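Local coordinates for protein aspartokinase (Synechocystis, PDB 3L76) that probably catalyses the ATP-dependent phosphorylation of the beta-carboxyl group of L-aspartate and binds lysine and threonine at its ACT domains, at residues S158-A163 against E219-Y224; V273-V278 against P335-Y340; A98-V103 against R120-L125. One frame throughout, in Å; residues are numbered along the deposited sequence.

Interaction 1 (S158-A163 against E219-Y224)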
ATOM      1  N   SER A 158     -11.838   4.464  14.252  1.00 48.09           N
ATOM      2  CA  SER A 158     -10.497   4.203  14.763  1.00 53.68           C
ATOM      3  C   SER A 158     -10.147   5.271  15.775  1.00 52.96           C
ATOM      4  O   SER A 158      -9.673   4.975  16.862  1.00 45.00           O
ATOM      5  CB  SER A 158      -9.456   4.190  13.640  1.00 40.87           C
ATOM      6  OG  SER A 158      -9.671   3.110  12.748  1.00 62.11           O
ATOM      7  N   ALA A 159     -10.404   6.522  15.411  1.00 43.10           N
ATOM      8  CA  ALA A 159     -10.038   7.648  16.260  1.00 45.95           C
ATOM      9  C   ALA A 159     -10.685   7.554  17.631  1.00 51.92           C
ATOM     10  O   ALA A 159     -10.016   7.665  18.661  1.00 52.88           O
ATOM     11  CB  ALA A 159     -10.407   8.953  15.593  1.00 34.17           C
ATOM     12  N   VAL A 160     -11.995   7.353  17.643  1.00 41.11           N
ATOM     13  CA  VAL A 160     -12.722   7.236  18.895  1.00 46.39           C
ATOM     14  C   VAL A 160     -12.252   6.029  19.703  1.00 44.98           C
ATOM     15  O   VAL A 160     -11.961   6.164  20.889  1.00 52.58           O
ATOM     16  CB  VAL A 160     -14.264   7.206  18.679  1.00 40.59           C
ATOM     17  CG1 VAL A 160     -14.967   6.820  19.961  1.00 59.21           C
ATOM     18  CG2 VAL A 160     -14.765   8.566  18.195  1.00 29.33           C
ATOM     19  N   ALA A 161     -12.181   4.859  19.067  1.00 31.54           N
ATOM     20  CA  ALA A 161     -11.657   3.650  19.724  1.00 30.73           C
ATOM     21  C   ALA A 161     -10.284   3.881  20.360  1.00 36.30           C
ATOM     22  O   ALA A 161      -9.981   3.337  21.419  1.00 47.37           O
ATOM     23  CB  ALA A 161     -11.593   2.490  18.751  1.00 25.75           C
ATOM     24  N   LEU A 162      -9.461   4.704  19.713  1.00 42.15           N
ATOM     25  CA  LEU A 162      -8.120   4.988  20.200  1.00 54.90           C
ATOM     26  C   LEU A 162      -8.186   5.870  21.420  1.00 56.95           C
ATOM     27  O   LEU A 162      -7.545   5.583  22.424  1.00 56.33           O
ATOM     28  CB  LEU A 162      -7.273   5.659  19.115  1.00 59.09           C
ATOM     29  CG  LEU A 162      -6.533   4.704  18.189  1.00 51.37           C
ATOM     30  CD1 LEU A 162      -5.943   5.460  17.032  1.00 77.73           C
ATOM     31  CD2 LEU A 162      -5.461   3.967  18.964  1.00 43.84           C
ATOM     32  N   ALA A 163      -8.956   6.951  21.324  1.00 60.05           N
ATOM     33  CA  ALA A 163      -9.155   7.851  22.455  1.00 49.92           C
ATOM     34  C   ALA A 163      -9.683   7.076  23.659  1.00 61.14           C
ATOM     35  O   ALA A 163      -9.274   7.330  24.790  1.00 55.46           O
ATOM     36  CB  ALA A 163     -10.096   9.000  22.087  1.00 29.22           C
ATOM     37  N   GLU A 219     -21.526   6.751  18.611  1.00 36.38           N
ATOM     38  CA  GLU A 219     -22.062   5.760  19.532  1.00 32.29           C
ATOM     39  C   GLU A 219     -20.980   5.126  20.413  1.00 42.33           C
ATOM     40  O   GLU A 219     -21.225   4.782  21.573  1.00 44.44           O
ATOM     41  CB  GLU A 219     -22.839   4.688  18.770  1.00 29.41           C
ATOM     42  CG  GLU A 219     -23.286   3.487  19.612  1.00 17.53           C
ATOM     43  CD  GLU A 219     -24.148   2.540  18.801  1.00 47.50           C
ATOM     44  OE1 GLU A 219     -25.384   2.773  18.712  1.00 50.87           O
ATOM     45  OE2 GLU A 219     -23.584   1.585  18.226  1.00 35.38           O
ATOM     46  N   ILE A 220     -19.782   4.959  19.867  1.00 51.58           N
ATOM     47  CA  ILE A 220     -18.672   4.451  20.671  1.00 35.04           C
ATOM     48  C   ILE A 220     -18.291   5.513  21.692  1.00 43.23           C
ATOM     49  O   ILE A 220     -18.141   5.205  22.867  1.00 37.66           O
ATOM     50  CB  ILE A 220     -17.478   4.027  19.810  1.00 40.75           C
ATOM     51  CG1 ILE A 220     -17.788   2.698  19.120  1.00 32.66           C
ATOM     52  CG2 ILE A 220     -16.232   3.854  20.663  1.00 43.45           C
ATOM     53  CD1 ILE A 220     -16.923   2.456  17.910  1.00 38.52           C
ATOM     54  N   ALA A 221     -18.198   6.765  21.247  1.00 24.65           N
ATOM     55  CA  ALA A 221     -17.908   7.885  22.140  1.00 40.52           C
ATOM     56  C   ALA A 221     -18.907   7.973  23.293  1.00 54.26           C
ATOM     57  O   ALA A 221     -18.510   8.107  24.457  1.00 40.74           O
ATOM     58  CB  ALA A 221     -17.858   9.200  21.381  1.00 24.86           C
ATOM     59  N   ARG A 222     -20.198   7.892  22.982  1.00 39.16           N
ATOM     60  CA  ARG A 222     -21.203   7.928  24.036  1.00 39.38           C
ATOM     61  C   ARG A 222     -20.943   6.817  25.042  1.00 40.69           C
ATOM     62  O   ARG A 222     -20.999   7.042  26.252  1.00 43.94           O
ATOM     63  CB  ARG A 222     -22.634   7.779  23.491  1.00 48.32           C
ATOM     64  CG  ARG A 222     -23.719   7.869  24.587  1.00 45.67           C
ATOM     65  CD  ARG A 222     -25.068   7.259  24.168  1.00 26.49           C
ATOM     66  NE  ARG A 222     -24.983   5.814  24.002  1.00 45.29           N
ATOM     67  CZ  ARG A 222     -25.635   5.130  23.065  1.00 39.01           C
ATOM     68  NH1 ARG A 222     -26.411   5.765  22.196  1.00 34.15           N
ATOM     69  NH2 ARG A 222     -25.494   3.815  22.979  1.00 33.82           N
ATOM     70  N   ASN A 223     -20.668   5.616  24.544  1.00 23.06           N
ATOM     71  CA  ASN A 223     -20.529   4.467  25.431  1.00 31.09           C
ATOM     72  C   ASN A 223     -19.278   4.477  26.315  1.00 45.49           C
ATOM     73  O   ASN A 223     -19.267   3.831  27.357  1.00 38.86           O
ATOM     74  CB  ASN A 223     -20.609   3.158  24.656  1.00 23.01           C
ATOM     75  CG  ASN A 223     -22.022   2.824  24.181  1.00 44.00           C
ATOM     76  OD1 ASN A 223     -23.020   3.442  24.580  1.00 43.27           O
ATOM     77  ND2 ASN A 223     -22.108   1.825  23.326  1.00 29.11           N
ATOM     78  N   TYR A 224     -18.237   5.199  25.902  1.00 35.98           N
ATOM     79  CA  TYR A 224     -17.012   5.286  26.698  1.00 41.07           C
ATOM     80  C   TYR A 224     -16.765   6.694  27.219  1.00 49.31           C
ATOM     81  O   TYR A 224     -15.690   7.009  27.709  1.00 53.46           O
ATOM     82  CB  TYR A 224     -15.808   4.741  25.922  1.00 31.99           C
ATOM     83  CG  TYR A 224     -15.945   3.267  25.617  1.00 44.72           C
ATOM     84  CD1 TYR A 224     -15.418   2.302  26.467  1.00 51.87           C
ATOM     85  CD2 TYR A 224     -16.630   2.840  24.499  1.00 49.83           C
ATOM     86  CE1 TYR A 224     -15.562   0.955  26.191  1.00 46.77           C
ATOM     87  CE2 TYR A 224     -16.787   1.504  24.221  1.00 45.95           C
ATOM     88  CZ  TYR A 224     -16.257   0.567  25.064  1.00 49.17           C
ATOM     89  OH  TYR A 224     -16.414  -0.764  24.765  1.00 58.15           O
TER
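V160 and I220 make the main apolar contact between two nearly parallel helices. The segment axes come within 9.3 Å, and their N-to-C directions differ by 13°. V160 CG1 meets I220 CG2 at 3.3 Å. Each of these methyls sits anti to its own backbone N, with V160 chi1 at 169°, and each is thereby carried into the gap between the helices. The two side chains run at a slant to one another. V160 CG1 also lies 3.5 Å from A221 N and 4.0 Å from A221 CB, so this methyl sits over the backbone as well as the side chain. A161 is marginal: its N is 4.5 Å from I220 CG2.

E219, R222 and N223 make no contact with 158-163. R222 NE and NH2 both bond to N223 OD1, side-on and from the same face of the amide; the NH2 to OD1 distance is 3.0 Å. R222 also forms salt bridges with D200 and D262, and N223 ND2 bonds to D262. E219 OE1 accepts from the backbone N of A363.

The helices precede the neighbouring parallel strands 170-175 and 228-232 in the amino acid kinase family region, and A159 and A163 touch strand 3-8 of the same sheet. No hydrogen bond crosses between the segments. Their contact therefore rests on apolar packing by small and branched side chains, with the charges of 219-224 engaged elsewhere.

Interaction 2 (V273-V278 against P335-Y340). With SO4 (sulfate ion), chain G.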
ATOM      1  N   VAL A 273     -53.524   4.912  24.823  1.00 31.98           N
ATOM      2  CA  VAL A 273     -54.763   5.539  24.431  1.00 40.56           C
ATOM      3  C   VAL A 273     -54.793   5.647  22.903  1.00 44.32           C
ATOM      4  O   VAL A 273     -53.841   6.102  22.287  1.00 47.42           O
ATOM      5  CB  VAL A 273     -54.919   6.946  25.030  1.00 48.29           C
ATOM      6  CG1 VAL A 273     -56.243   7.516  24.626  1.00 40.36           C
ATOM      7  CG2 VAL A 273     -54.798   6.914  26.554  1.00 33.90           C
ATOM      8  N   ALA A 274     -55.887   5.222  22.288  1.00 49.98           N
ATOM      9  CA  ALA A 274     -56.044   5.401  20.851  1.00 31.89           C
ATOM     10  C   ALA A 274     -57.371   6.099  20.538  1.00 40.49           C
ATOM     11  O   ALA A 274     -58.412   5.788  21.131  1.00 45.42           O
ATOM     12  CB  ALA A 274     -55.949   4.045  20.126  1.00 27.93           C
ATOM     13  N   LEU A 275     -57.308   7.070  19.634  1.00 31.07           N
ATOM     14  CA  LEU A 275     -58.491   7.651  19.014  1.00 33.49           C
ATOM     15  C   LEU A 275     -58.700   7.008  17.653  1.00 32.63           C
ATOM     16  O   LEU A 275     -57.877   7.166  16.763  1.00 43.64           O
ATOM     17  CB  LEU A 275     -58.310   9.149  18.826  1.00 34.04           C
ATOM     18  CG  LEU A 275     -59.277  10.013  19.629  1.00 52.38           C
ATOM     19  CD1 LEU A 275     -59.114  11.464  19.231  1.00 46.10           C
ATOM     20  CD2 LEU A 275     -60.721   9.543  19.421  1.00 41.53           C
ATOM     21  N   LEU A 276     -59.801   6.280  17.504  1.00 31.26           N
ATOM     22  CA  LEU A 276     -60.095   5.549  16.275  1.00 34.86           C
ATOM     23  C   LEU A 276     -60.976   6.345  15.318  1.00 42.78           C
ATOM     24  O   LEU A 276     -61.851   7.099  15.749  1.00 41.98           O
ATOM     25  CB  LEU A 276     -60.819   4.251  16.622  1.00 32.52           C
ATOM     26  CG  LEU A 276     -60.136   3.310  17.602  1.00 40.17           C
ATOM     27  CD1 LEU A 276     -61.081   2.189  17.964  1.00 20.14           C
ATOM     28  CD2 LEU A 276     -58.829   2.775  17.013  1.00 26.69           C
ATOM     29  N   ARG A 277     -60.741   6.156  14.024  1.00 47.32           N
ATOM     30  CA  ARG A 277     -61.620   6.666  12.972  1.00 41.70           C
ATOM     31  C   ARG A 277     -61.882   8.161  13.086  1.00 49.86           C
ATOM     32  O   ARG A 277     -63.027   8.616  13.041  1.00 34.57           O
ATOM     33  CB  ARG A 277     -62.950   5.909  12.966  1.00 33.53           C
ATOM     34  CG  ARG A 277     -63.697   6.013  11.650  1.00 40.59           C
ATOM     35  CD  ARG A 277     -64.769   4.959  11.562  1.00 38.40           C
ATOM     36  NE  ARG A 277     -65.329   4.863  10.223  1.00 51.78           N
ATOM     37  CZ  ARG A 277     -66.456   4.224   9.942  1.00 54.82           C
ATOM     38  NH1 ARG A 277     -67.151   3.633  10.905  1.00 43.04           N
ATOM     39  NH2 ARG A 277     -66.889   4.177   8.699  1.00 45.07           N
ATOM     40  N   VAL A 278     -60.812   8.917  13.249  1.00 42.61           N
ATOM     41  CA  VAL A 278     -60.891  10.363  13.299  1.00 34.63           C
ATOM     42  C   VAL A 278     -60.771  10.853  11.843  1.00 36.18           C
ATOM     43  O   VAL A 278     -60.312  10.109  10.979  1.00 39.17           O
ATOM     44  CB  VAL A 278     -59.760  10.908  14.229  1.00 30.56           C
ATOM     45  CG1 VAL A 278     -58.508  11.204  13.436  1.00 37.36           C
ATOM     46  CG2 VAL A 278     -60.208  12.127  14.980  1.00 79.17           C
ATOM     47  N   PRO A 335     -65.439  14.471  20.728  1.00 69.43           N
ATOM     48  CA  PRO A 335     -66.670  14.957  20.085  1.00 81.95           C
ATOM     49  C   PRO A 335     -66.438  16.160  19.164  1.00 50.81           C
ATOM     50  O   PRO A 335     -67.110  16.295  18.144  1.00 54.47           O
ATOM     51  CB  PRO A 335     -67.558  15.340  21.272  1.00 73.86           C
ATOM     52  CG  PRO A 335     -67.094  14.448  22.369  1.00 79.46           C
ATOM     53  CD  PRO A 335     -65.602  14.317  22.184  1.00 51.33           C
ATOM     54  N   ALA A 336     -65.474  17.001  19.505  1.00 57.66           N
ATOM     55  CA  ALA A 336     -65.132  18.150  18.672  1.00 52.44           C
ATOM     56  C   ALA A 336     -64.536  17.772  17.315  1.00 56.12           C
ATOM     57  O   ALA A 336     -64.415  18.624  16.442  1.00 72.56           O
ATOM     58  CB  ALA A 336     -64.182  19.086  19.417  1.00 54.60           C
ATOM     59  N   LEU A 337     -64.150  16.509  17.139  1.00 45.13           N
ATOM     60  CA  LEU A 337     -63.605  16.054  15.855  1.00 53.96           C
ATOM     61  C   LEU A 337     -64.671  15.389  14.974  1.00 48.40           C
ATOM     62  O   LEU A 337     -64.352  14.824  13.931  1.00 60.73           O
ATOM     63  CB  LEU A 337     -62.448  15.076  16.076  1.00 39.36           C
ATOM     64  CG  LEU A 337     -60.980  15.496  16.249  1.00 59.27           C
ATOM     65  CD1 LEU A 337     -60.792  16.972  16.520  1.00 38.00           C
ATOM     66  CD2 LEU A 337     -60.306  14.652  17.330  1.00 37.71           C
ATOM     67  N   ARG A 338     -65.931  15.461  15.393  1.00 50.60           N
ATOM     68  CA  ARG A 338     -67.013  14.749  14.700  1.00 68.14           C
ATOM     69  C   ARG A 338     -67.913  15.624  13.808  1.00 48.79           C
ATOM     70  O   ARG A 338     -67.824  16.844  13.813  1.00 64.33           O
ATOM     71  CB  ARG A 338     -67.884  13.981  15.711  1.00 26.25           C
ATOM     72  CG  ARG A 338     -67.097  13.082  16.650  1.00 59.27           C
ATOM     73  CD  ARG A 338     -68.030  12.221  17.482  1.00 50.67           C
ATOM     74  NE  ARG A 338     -67.306  11.288  18.342  1.00 47.16           N
ATOM     75  CZ  ARG A 338     -67.499  11.151  19.654  1.00 52.31           C
ATOM     76  NH1 ARG A 338     -68.394  11.892  20.306  1.00 36.13           N
ATOM     77  NH2 ARG A 338     -66.786  10.262  20.325  1.00 52.79           N
ATOM     78  N   SER A 339     -68.769  14.969  13.034  1.00 43.91           N
ATOM     79  CA  SER A 339     -69.845  15.636  12.315  1.00 57.95           C
ATOM     80  C   SER A 339     -70.639  16.482  13.294  1.00 67.32           C
ATOM     81  O   SER A 339     -70.538  17.695  13.285  1.00 54.96           O
ATOM     82  CB  SER A 339     -70.781  14.600  11.693  1.00 43.93           C
ATOM     83  OG  SER A 339     -70.062  13.731  10.854  1.00 48.98           O
ATOM     84  N   TYR A 340     -71.463  15.827  14.109  1.00 82.06           N
ATOM     85  CA  TYR A 340     -72.049  16.461  15.287  1.00 84.20           C
ATOM     86  C   TYR A 340     -71.467  15.767  16.511  1.00 70.91           C
ATOM     87  O   TYR A 340     -71.100  14.595  16.430  1.00 49.61           O
ATOM     88  CB  TYR A 340     -73.599  16.431  15.275  1.00 37.73           C
ATOM     89  CG  TYR A 340     -74.272  15.110  14.909  1.00 30.98           C
ATOM     90  CD1 TYR A 340     -75.070  14.431  15.840  1.00 52.58           C
ATOM     91  CD2 TYR A 340     -74.162  14.571  13.629  1.00 53.34           C
ATOM     92  CE1 TYR A 340     -75.715  13.230  15.516  1.00 31.80           C
ATOM     93  CE2 TYR A 340     -74.804  13.368  13.286  1.00 68.57           C
ATOM     94  CZ  TYR A 340     -75.578  12.703  14.231  1.00 76.65           C
ATOM     95  OH  TYR A 340     -76.220  11.525  13.877  1.00 61.41           O
TER
HETATM   96  S   SO4 G 605     -64.363   6.256   6.771  0.50 35.26           S
HETATM   97  O1  SO4 G 605     -63.415   5.198   6.597  0.50 39.58           O
HETATM   98  O2  SO4 G 605     -64.148   7.192   7.852  0.50 40.76           O
HETATM   99  O3  SO4 G 605     -64.283   7.018   5.544  0.50 40.76           O
HETATM  100  O4  SO4 G 605     -65.610   5.637   7.101  0.50 39.95           O
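L337 has CG roughly opposite the carbonyl carbon (chi1 -88°), and chi2 of 14° then puts CD2 beside V278 and L275. There CD2 lies 3.5 Å from V278 CG2 and 3.9 Å from L275 CD1. L337 lies at a slant to both side chains. All three residues are buried, and L275 also touches T330 of helix 323-333.

R277 takes no part in this apolar contact; it binds a sulfate ion, probably from the crystallisation liquor. Its side chain is extended from CG to NE. The guanidinium meets sulfate O4 edge-on, near its own plane. NH2 points almost straight at O4 (164°), but the 2.5 Å between NH2 and O4 is doubtfully short; the bond from NE to O4 is weak. S311 OG and N310 N bind the same ion. A serine here would have no guanidinium to reach O4, and the sulfate would probably be held less firmly by S311 and N310.

R277 and V278 both face N312, which fits a G1 beta bulge at the corner of the strand. The contact joins this strand to the loop after helix 323-333 in an ACT domain, and the V278 side chain lies about 4 Å from a bound threonine.

Interaction 3 (A98-V103 against R120-L125)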
ATOM      1  N   ALA A  98       0.083  -4.017  13.453  1.00 63.22           N
ATOM      2  CA  ALA A  98       0.157  -4.629  14.784  1.00 64.57           C
ATOM      3  C   ALA A  98       0.772  -3.741  15.869  1.00 67.09           C
ATOM      4  O   ALA A  98       0.718  -4.074  17.055  1.00 78.04           O
ATOM      5  CB  ALA A  98       0.887  -5.964  14.715  1.00 67.85           C
ATOM      6  N   GLN A  99       1.355  -2.618  15.469  1.00 58.69           N
ATOM      7  CA  GLN A  99       1.929  -1.687  16.429  1.00 72.24           C
ATOM      8  C   GLN A  99       0.844  -0.851  17.095  1.00 72.45           C
ATOM      9  O   GLN A  99       1.053  -0.285  18.171  1.00 67.65           O
ATOM     10  CB  GLN A  99       2.949  -0.780  15.742  1.00 79.94           C
ATOM     11  CG  GLN A  99       4.161  -1.518  15.183  1.00 67.29           C
ATOM     12  CD  GLN A  99       5.039  -0.631  14.309  1.00 88.01           C
ATOM     13  OE1 GLN A  99       4.550   0.075  13.418  1.00 62.54           O
ATOM     14  NE2 GLN A  99       6.348  -0.677  14.552  1.00105.08           N
ATOM     15  N   VAL A 100      -0.319  -0.787  16.448  1.00 72.02           N
ATOM     16  CA  VAL A 100      -1.445   0.006  16.943  1.00 67.67           C
ATOM     17  C   VAL A 100      -2.557  -0.870  17.509  1.00 67.35           C
ATOM     18  O   VAL A 100      -3.134  -0.551  18.541  1.00 65.93           O
ATOM     19  CB  VAL A 100      -2.035   0.904  15.842  1.00 55.13           C
ATOM     20  CG1 VAL A 100      -3.042   1.855  16.436  1.00 43.96           C
ATOM     21  CG2 VAL A 100      -0.935   1.686  15.136  1.00 59.55           C
ATOM     22  N   GLY A 101      -2.856  -1.974  16.836  1.00 63.69           N
ATOM     23  CA  GLY A 101      -3.921  -2.844  17.290  1.00 54.45           C
ATOM     24  C   GLY A 101      -4.267  -3.997  16.371  1.00 60.58           C
ATOM     25  O   GLY A 101      -3.625  -4.219  15.353  1.00 69.43           O
ATOM     26  N   ILE A 102      -5.306  -4.730  16.741  1.00 72.27           N
ATOM     27  CA  ILE A 102      -5.672  -5.951  16.048  1.00 69.31           C
ATOM     28  C   ILE A 102      -7.181  -6.059  15.831  1.00 65.53           C
ATOM     29  O   ILE A 102      -7.967  -5.911  16.769  1.00 64.86           O
ATOM     30  CB  ILE A 102      -5.204  -7.184  16.841  1.00 74.59           C
ATOM     31  CG1 ILE A 102      -3.688  -7.150  17.028  1.00 73.71           C
ATOM     32  CG2 ILE A 102      -5.624  -8.460  16.145  1.00 78.54           C
ATOM     33  CD1 ILE A 102      -3.147  -8.358  17.740  1.00 78.58           C
ATOM     34  N   VAL A 103      -7.569  -6.307  14.583  1.00 64.81           N
ATOM     35  CA  VAL A 103      -8.949  -6.606  14.240  1.00 58.40           C
ATOM     36  C   VAL A 103      -9.087  -8.101  14.009  1.00 62.78           C
ATOM     37  O   VAL A 103      -8.279  -8.700  13.316  1.00 55.71           O
ATOM     38  CB  VAL A 103      -9.390  -5.880  12.970  1.00 45.80           C
ATOM     39  CG1 VAL A 103     -10.894  -6.034  12.789  1.00 59.00           C
ATOM     40  CG2 VAL A 103      -9.024  -4.421  13.048  1.00 54.41           C
ATOM     41  N   ARG A 120      -0.381  -0.115  22.865  1.00 95.19           N
ATOM     42  CA  ARG A 120       0.366   0.982  23.499  1.00 80.99           C
ATOM     43  C   ARG A 120       1.906   0.923  23.293  1.00101.78           C
ATOM     44  O   ARG A 120       2.700   1.067  24.238  1.00 58.24           O
ATOM     45  CB  ARG A 120       0.061   1.032  24.991  1.00 76.70           C
ATOM     46  CG  ARG A 120       0.847   0.011  25.828  1.00 90.90           C
ATOM     47  CD  ARG A 120       0.510  -1.445  25.504  1.00 77.31           C
ATOM     48  NE  ARG A 120       1.019  -1.883  24.209  1.00 71.87           N
ATOM     49  CZ  ARG A 120       2.290  -2.197  23.961  1.00 94.31           C
ATOM     50  NH1 ARG A 120       3.200  -2.117  24.925  1.00 58.82           N
ATOM     51  NH2 ARG A 120       2.652  -2.591  22.744  1.00108.50           N
ATOM     52  N   LEU A 121       2.345   0.708  22.060  1.00103.58           N
ATOM     53  CA  LEU A 121       3.743   0.968  21.761  1.00 76.19           C
ATOM     54  C   LEU A 121       3.821   2.460  21.521  1.00 81.75           C
ATOM     55  O   LEU A 121       4.904   3.017  21.384  1.00 96.21           O
ATOM     56  CB  LEU A 121       4.223   0.213  20.520  1.00 66.03           C
ATOM     57  CG  LEU A 121       5.640  -0.405  20.452  1.00 95.76           C
ATOM     58  CD1 LEU A 121       6.255  -0.444  19.043  1.00115.11           C
ATOM     59  CD2 LEU A 121       6.674   0.010  21.524  1.00 80.97           C
ATOM     60  N   GLU A 122       2.662   3.108  21.467  1.00 80.64           N
ATOM     61  CA  GLU A 122       2.621   4.557  21.320  1.00 85.82           C
ATOM     62  C   GLU A 122       2.440   5.259  22.652  1.00 75.82           C
ATOM     63  O   GLU A 122       2.700   6.453  22.759  1.00 60.57           O
ATOM     64  CB  GLU A 122       1.521   4.989  20.369  1.00 95.85           C
ATOM     65  CG  GLU A 122       0.146   4.733  20.889  1.00 77.16           C
ATOM     66  CD  GLU A 122      -0.567   3.745  20.035  1.00 87.34           C
ATOM     67  OE1 GLU A 122      -1.627   4.105  19.491  1.00 87.42           O
ATOM     68  OE2 GLU A 122      -0.048   2.620  19.888  1.00106.89           O
ATOM     69  N   HIS A 123       1.972   4.532  23.659  1.00 69.17           N
ATOM     70  CA  HIS A 123       2.094   5.025  25.021  1.00 95.80           C
ATOM     71  C   HIS A 123       3.589   5.294  25.251  1.00 97.03           C
ATOM     72  O   HIS A 123       3.973   6.292  25.861  1.00 83.15           O
ATOM     73  CB  HIS A 123       1.564   3.999  26.026  1.00111.74           C
ATOM     74  CG  HIS A 123       0.309   4.420  26.722  1.00115.86           C
ATOM     75  ND1 HIS A 123      -0.862   3.696  26.650  1.00133.13           N
ATOM     76  CD2 HIS A 123       0.041   5.489  27.510  1.00126.01           C
ATOM     77  CE1 HIS A 123      -1.797   4.301  27.362  1.00146.03           C
ATOM     78  NE2 HIS A 123      -1.276   5.392  27.893  1.00141.16           N
ATOM     79  N   HIS A 124       4.434   4.405  24.735  1.00 66.73           N
ATOM     80  CA  HIS A 124       5.882   4.594  24.772  1.00 65.84           C
ATOM     81  C   HIS A 124       6.370   5.769  23.913  1.00 78.53           C
ATOM     82  O   HIS A 124       6.984   6.711  24.421  1.00 87.49           O
ATOM     83  CB  HIS A 124       6.597   3.304  24.359  1.00 64.09           C
ATOM     84  CG  HIS A 124       8.029   3.505  23.975  1.00 93.17           C
ATOM     85  ND1 HIS A 124       8.532   3.118  22.751  1.00117.75           N
ATOM     86  CD2 HIS A 124       9.062   4.068  24.647  1.00 87.91           C
ATOM     87  CE1 HIS A 124       9.816   3.428  22.688  1.00110.10           C
ATOM     88  NE2 HIS A 124      10.161   4.008  23.823  1.00 85.37           N
ATOM     89  N   LEU A 125       6.100   5.717  22.614  1.00 94.16           N
ATOM     90  CA  LEU A 125       6.548   6.777  21.704  1.00 85.41           C
ATOM     91  C   LEU A 125       5.915   8.121  22.075  1.00 80.68           C
ATOM     92  O   LEU A 125       6.265   9.165  21.524  1.00 60.72           O
ATOM     93  CB  LEU A 125       6.304   6.390  20.228  1.00 45.59           C
ATOM     94  CG  LEU A 125       7.115   5.129  19.851  1.00 57.84           C
ATOM     95  CD1 LEU A 125       6.495   4.301  18.753  1.00 57.51           C
ATOM     96  CD2 LEU A 125       8.549   5.467  19.500  1.00 36.36           C
TER
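E122 starts out toward 98-103 from a weakly bonded helix, and its side chain crosses that of V100 at about a right angle. V100 starts out away from the helix. Its CG1, anti to the backbone N (chi1 -171°), is still the branch that lies 4.0 Å from E122 OE1. E122 has CG between its backbone N and carbonyl carbon (chi1 67°), and the chain then bends at chi2. This bend lays the carboxylate against 98-103. The second oxygen, OE2, comes 3.5 Å from the backbone O of Q99.

L121 comes in next to E122. It offers the start of its side chain, with CB 4.0 Å from Q99 O. Its CD1 lies about 4.5 Å from Q99 NE2, a loose approach. The Q99 carbonyl thus has an aliphatic carbon and a carboxylate oxygen as neighbours. The Q99 side chain heads elsewhere: NE2 donates to the backbone O of H144 of the second subunit, and OE1 accepts a weak bond from T96 N.

The surroundings are largely apolar. V100 and E122 both touch L95 of strand 92-96, and E122 also meets V131 of strand 130-138. The contact packs the helix at 121-125 against the turn that leads into strand 101-104 of the kinase-family sheet.

No hydrogen bond joins the segments. The E122 carboxylate is buried beside a carbonyl oxygen and aliphatic groups, a setting that would tend to raise its pKa.

In the fold
From the N terminus, interaction 3 comes first. It closes a short excursion through strands 101-104 and 115-118. Interaction 1 follows, joining helices 154-166 and 215-224 across 55 intervening residues. Interaction 2 comes last and closes most of the first ACT range. The three lie in series: none nests in another and none crosses. Interactions 3 and 1 share the amino acid kinase range, with centres 16 Å apart. They touch through L162, whose CD2 packs on E122 and V100. Interaction 2 stands apart on the opposite side of the chain's centre, its nearest atoms about 27 Å from interaction 1 and about 46 Å from interaction 3.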